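Local coordinates for protein arginine kinase (Anthopleura japonica, PDB 4RF6) that catalyses the reversible transfer of a phosphoryl group from ATP to L-arginine, giving phosphoarginine and ADP, with two phosphagen kinase units fused in one chain, at residues K510-L522 with R604-L616. Numbering follows the deposited sequence.
Sequences KVVGVLSSLTGDL and RLCRAVNEIDKQL
D521 OD2 is approached by R604 NE in a long salt bridge of 3.5 Å and accepts a hydrogen bond from water 3, which in turn accepts from R604 NH2 at 3.0 Å. Both the carboxylate oxygen and the water lie at the edge of the R604 guanidinium, near its plane, although the carboxylate itself is turned 67° from that plane. R604 NH2 also forms a salt bridge with E593, and NH1 a hydrogen bond with S591 OG, which together restrain the guanidinium's rotation. R607 appears to join this network, its guanidinium modelled nearly coplanar with the carboxylate, but its contact with D521 OD1 is too short to be trusted. Water 2 donates to T519 O and accepts from R607 NH2, whose exact place is less sure. Beside these charges L522 spreads its two methyls along one turn of helix 598-616, CD1 3.6 Å from A608 CB and CD2 against R604 CG; F577 touches both L522 and A608. Here the C-terminal catalytic domain of the second repeat packs helices 501-516 and 598-616 side by side over its antiparallel sheet; the axes of segments 510-516 and 604-616 approach to 10.2 Å, with 130° between their N-to-C directions. V511 rests on I581 and L605 on I589 of that sheet. V514 points toward the other helix and has the largest contact area: CG1, anti to the backbone N (chi1 180°), meets I612 CG1 at 3.8 Å, while CG2 lies against L616 CG and the Q615 amide. That amide is steadied within its own helix, Q615 NE2 donating to the anti lone pair of E611 OE2 at 3.0 Å. L515 CD2 reaches back to I612 CD1, and at the far end water 1 joins L616 O, at 2.9 Å, weakly to K510 NZ.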
loop_
_atom_site.group_PDB
_atom_site.type_symbol
_atom_site.label_atom_id
_atom_site.label_comp_id
_atom_site.label_asym_id
_atom_site.label_seq_id
_atom_site.Cartn_x
_atom_site.Cartn_y
_atom_site.Cartn_z
ATOM N N LYS A 510 10.470 -14.123 -0.734
ATOM C CA LYS A 510 11.163 -15.323 -1.206
ATOM C C LYS A 510 12.007 -15.075 -2.454
ATOM O O LYS A 510 13.093 -15.642 -2.595
ATOM C CB LYS A 510 10.180 -16.470 -1.432
ATOM C CG LYS A 510 9.306 -16.754 -0.223
ATOM C CD LYS A 510 8.968 -18.224 -0.058
ATOM C CE LYS A 510 7.986 -18.714 -1.097
ATOM N NZ LYS A 510 7.204 -19.878 -0.577
ATOM N N VAL A 511 11.519 -14.227 -3.356
ATOM C CA VAL A 511 12.298 -13.884 -4.552
ATOM C C VAL A 511 13.568 -13.105 -4.183
ATOM O O VAL A 511 14.675 -13.456 -4.620
ATOM C CB VAL A 511 11.468 -13.097 -5.583
ATOM C CG1 VAL A 511 12.349 -12.647 -6.727
ATOM C CG2 VAL A 511 10.322 -13.956 -6.110
ATOM N N VAL A 512 13.406 -12.054 -3.376
ATOM C CA VAL A 512 14.545 -11.272 -2.883
ATOM C C VAL A 512 15.576 -12.178 -2.213
ATOM O O VAL A 512 16.777 -12.024 -2.434
ATOM C CB VAL A 512 14.109 -10.163 -1.906
ATOM C CG1 VAL A 512 15.325 -9.510 -1.238
ATOM C CG2 VAL A 512 13.295 -9.117 -2.638
ATOM N N GLY A 513 15.096 -13.132 -1.415
ATOM C CA GLY A 513 15.960 -14.124 -0.795
ATOM C C GLY A 513 16.851 -14.849 -1.790
ATOM O O GLY A 513 18.080 -14.885 -1.631
ATOM N N VAL A 514 16.235 -15.425 -2.820
ATOM C CA VAL A 514 16.985 -16.112 -3.864
ATOM C C VAL A 514 17.932 -15.153 -4.580
ATOM O O VAL A 514 19.112 -15.463 -4.770
ATOM C CB VAL A 514 16.048 -16.768 -4.903
ATOM C CG1 VAL A 514 16.862 -17.464 -5.975
ATOM C CG2 VAL A 514 15.108 -17.757 -4.233
ATOM N N LEU A 515 17.419 -13.982 -4.959
ATOM C CA LEU A 515 18.209 -13.025 -5.734
ATOM C C LEU A 515 19.445 -12.531 -4.974
ATOM O O LEU A 515 20.514 -12.356 -5.561
ATOM C CB LEU A 515 17.346 -11.847 -6.200
ATOM C CG LEU A 515 16.223 -12.143 -7.198
ATOM C CD1 LEU A 515 15.555 -10.857 -7.650
ATOM C CD2 LEU A 515 16.752 -12.918 -8.392
ATOM N N SER A 516 19.296 -12.318 -3.669
ATOM C CA SER A 516 20.398 -11.834 -2.840
ATOM C C SER A 516 21.490 -12.900 -2.671
ATOM O O SER A 516 22.626 -12.587 -2.309
ATOM C CB SER A 516 19.877 -11.389 -1.471
ATOM O OG SER A 516 19.461 -12.503 -0.702
ATOM N N SER A 517 21.142 -14.155 -2.941
ATOM C CA SER A 517 22.074 -15.268 -2.779
ATOM C C SER A 517 22.866 -15.521 -4.057
ATOM O O SER A 517 23.788 -16.341 -4.075
ATOM C CB SER A 517 21.323 -16.543 -2.406
ATOM O OG SER A 517 20.771 -17.154 -3.559
ATOM N N LEU A 518 22.500 -14.822 -5.128
ATOM C CA LEU A 518 23.144 -15.022 -6.424
ATOM C C LEU A 518 24.595 -14.541 -6.413
ATOM O O LEU A 518 24.898 -13.452 -5.921
ATOM C CB LEU A 518 22.356 -14.320 -7.534
ATOM C CG LEU A 518 20.976 -14.906 -7.851
ATOM C CD1 LEU A 518 20.320 -14.172 -9.010
ATOM C CD2 LEU A 518 21.090 -16.386 -8.155
ATOM N N THR A 519 25.485 -15.360 -6.962
ATOM C CA THR A 519 26.917 -15.070 -6.964
ATOM C C THR A 519 27.437 -14.846 -8.379
ATOM O O THR A 519 26.686 -14.940 -9.353
ATOM C CB THR A 519 27.711 -16.230 -6.344
ATOM O OG1 THR A 519 27.443 -17.432 -7.077
ATOM C CG2 THR A 519 27.316 -16.439 -4.893
ATOM N N GLY A 520 28.731 -14.565 -8.490
ATOM C CA GLY A 520 29.346 -14.363 -9.789
ATOM C C GLY A 520 28.834 -13.104 -10.459
ATOM O O GLY A 520 28.627 -12.083 -9.801
ATOM N N ASP A 521 28.610 -13.183 -11.769
ATOM C CA ASP A 521 28.146 -12.029 -12.531
ATOM C C ASP A 521 26.662 -11.749 -12.290
ATOM O O ASP A 521 26.123 -10.767 -12.803
ATOM C CB ASP A 521 28.418 -12.220 -14.026
ATOM C CG ASP A 521 27.654 -13.389 -14.615
ATOM O OD1 ASP A 521 27.267 -14.296 -13.848
ATOM O OD2 ASP A 521 27.445 -13.409 -15.848
ATOM N N LEU A 522 26.010 -12.611 -11.511
ATOM C CA LEU A 522 24.594 -12.431 -11.180
ATOM C C LEU A 522 24.371 -11.686 -9.860
ATOM O O LEU A 522 23.245 -11.294 -9.543
ATOM C CB LEU A 522 23.866 -13.775 -11.148
ATOM C CG LEU A 522 23.616 -14.448 -12.498
ATOM C CD1 LEU A 522 22.826 -15.737 -12.340
ATOM C CD2 LEU A 522 22.900 -13.488 -13.436
ATOM N N ARG A 604 23.382 -16.759 -19.456
ATOM C CA ARG A 604 23.218 -16.010 -18.214
ATOM C C ARG A 604 21.772 -16.100 -17.730
ATOM O O ARG A 604 21.516 -16.311 -16.541
ATOM C CB ARG A 604 23.623 -14.548 -18.411
ATOM C CG ARG A 604 23.494 -13.693 -17.147
ATOM C CD ARG A 604 23.938 -12.251 -17.379
ATOM N NE ARG A 604 25.139 -12.168 -18.203
ATOM C CZ ARG A 604 25.144 -11.780 -19.477
ATOM N NH1 ARG A 604 24.009 -11.432 -20.076
ATOM N NH2 ARG A 604 26.282 -11.740 -20.153
ATOM N N LEU A 605 20.827 -15.950 -18.654
ATOM C CA LEU A 605 19.409 -16.041 -18.311
ATOM C C LEU A 605 19.062 -17.383 -17.670
ATOM O O LEU A 605 18.373 -17.434 -16.645
ATOM C CB LEU A 605 18.531 -15.820 -19.549
ATOM C CG LEU A 605 17.037 -15.952 -19.242
ATOM C CD1 LEU A 605 16.594 -14.834 -18.306
ATOM C CD2 LEU A 605 16.198 -15.962 -20.510
ATOM N N CYS A 606 19.548 -18.465 -18.277
ATOM C CA CYS A 606 19.268 -19.810 -17.792
ATOM C C CYS A 606 19.842 -20.065 -16.406
ATOM O O CYS A 606 19.182 -20.664 -15.561
ATOM C CB CYS A 606 19.806 -20.848 -18.768
ATOM S SG CYS A 606 18.755 -21.092 -20.211
ATOM N N ARG A 607 21.078 -19.627 -16.185
ATOM C CA ARG A 607 21.717 -19.770 -14.879
ATOM C C ARG A 607 20.862 -19.136 -13.781
ATOM O O ARG A 607 20.639 -19.730 -12.723
ATOM C CB ARG A 607 23.121 -19.156 -14.906
ATOM C CG ARG A 607 24.157 -20.050 -15.594
ATOM C CD ARG A 607 25.357 -19.261 -16.094
ATOM N NE ARG A 607 25.783 -18.271 -15.114
ATOM C CZ ARG A 607 26.224 -17.058 -15.424
ATOM N NH1 ARG A 607 26.305 -16.684 -16.693
ATOM N NH2 ARG A 607 26.586 -16.224 -14.463
ATOM N N ALA A 608 20.359 -17.938 -14.050
ATOM C CA ALA A 608 19.538 -17.226 -13.079
ATOM C C ALA A 608 18.148 -17.840 -12.920
ATOM O O ALA A 608 17.665 -18.019 -11.801
ATOM C CB ALA A 608 19.429 -15.775 -13.457
ATOM N N VAL A 609 17.491 -18.148 -14.034
ATOM C CA VAL A 609 16.123 -18.665 -13.967
ATOM C C VAL A 609 16.077 -20.074 -13.370
ATOM O O VAL A 609 15.190 -20.392 -12.578
ATOM C CB VAL A 609 15.431 -18.622 -15.339
ATOM C CG1 VAL A 609 14.089 -19.344 -15.298
ATOM C CG2 VAL A 609 15.240 -17.180 -15.776
ATOM N N ASN A 610 17.039 -20.912 -13.734
ATOM C CA ASN A 610 17.075 -22.274 -13.206
ATOM C C ASN A 610 17.319 -22.325 -11.694
ATOM O O ASN A 610 16.774 -23.183 -10.993
ATOM C CB ASN A 610 18.109 -23.111 -13.962
ATOM C CG ASN A 610 17.651 -23.462 -15.368
ATOM O OD1 ASN A 610 16.451 -23.586 -15.621
ATOM N ND2 ASN A 610 18.601 -23.614 -16.291
ATOM N N GLU A 611 18.137 -21.408 -11.195
ATOM C CA GLU A 611 18.399 -21.331 -9.763
ATOM C C GLU A 611 17.128 -20.941 -9.007
ATOM O O GLU A 611 16.805 -21.525 -7.972
ATOM C CB GLU A 611 19.519 -20.327 -9.476
ATOM C CG GLU A 611 19.872 -20.206 -8.002
ATOM C CD GLU A 611 20.265 -21.538 -7.388
ATOM O OE1 GLU A 611 20.956 -22.329 -8.068
ATOM O OE2 GLU A 611 19.878 -21.796 -6.227
ATOM N N ILE A 612 16.405 -19.956 -9.540
ATOM C CA ILE A 612 15.144 -19.514 -8.950
ATOM C C ILE A 612 14.126 -20.642 -8.991
ATOM O O ILE A 612 13.397 -20.867 -8.021
ATOM C CB ILE A 612 14.580 -18.264 -9.669
ATOM C CG1 ILE A 612 15.546 -17.086 -9.532
ATOM C CG2 ILE A 612 13.217 -17.875 -9.101
ATOM C CD1 ILE A 612 15.194 -15.877 -10.389
ATOM N N ASP A 613 14.087 -21.348 -10.120
ATOM C CA ASP A 613 13.175 -22.471 -10.315
ATOM C C ASP A 613 13.427 -23.535 -9.251
ATOM O O ASP A 613 12.505 -23.982 -8.569
ATOM C CB ASP A 613 13.387 -23.071 -11.710
ATOM C CG ASP A 613 12.225 -23.938 -12.168
ATOM O OD1 ASP A 613 11.226 -24.070 -11.428
ATOM O OD2 ASP A 613 12.307 -24.470 -13.293
ATOM N N LYS A 614 14.687 -23.933 -9.119
ATOM C CA LYS A 614 15.093 -24.932 -8.137
ATOM C C LYS A 614 14.692 -24.531 -6.708
ATOM O O LYS A 614 14.232 -25.367 -5.926
ATOM C CB LYS A 614 16.602 -25.155 -8.248
ATOM C CG LYS A 614 17.263 -25.797 -7.044
ATOM C CD LYS A 614 18.760 -25.517 -7.069
ATOM C CE LYS A 614 19.467 -26.067 -5.840
ATOM N NZ LYS A 614 19.755 -27.522 -5.951
ATOM N N GLN A 615 14.835 -23.251 -6.374
ATOM C CA GLN A 615 14.504 -22.795 -5.024
ATOM C C GLN A 615 13.007 -22.577 -4.779
ATOM O O GLN A 615 12.504 -22.873 -3.689
ATOM C CB GLN A 615 15.283 -21.525 -4.671
ATOM C CG GLN A 615 16.784 -21.735 -4.504
ATOM C CD GLN A 615 17.434 -20.646 -3.671
ATOM O OE1 GLN A 615 16.939 -20.291 -2.602
ATOM N NE2 GLN A 615 18.549 -20.107 -4.160
ATOM N N LEU A 616 12.298 -22.075 -5.787
ATOM C CA LEU A 616 10.914 -21.633 -5.591
ATOM C C LEU A 616 9.868 -22.413 -6.376
ATOM O O LEU A 616 8.740 -22.590 -5.908
ATOM C CB LEU A 616 10.781 -20.146 -5.940
ATOM C CG LEU A 616 11.680 -19.188 -5.160
ATOM C CD1 LEU A 616 11.452 -17.749 -5.599
ATOM C CD2 LEU A 616 11.443 -19.331 -3.670
HETATM O O HOH W 1 7.902 -21.040 -3.627
HETATM O O HOH W 2 26.712 -17.402 -11.413
HETATM O O HOH W 3 28.258 -12.727 -18.126
#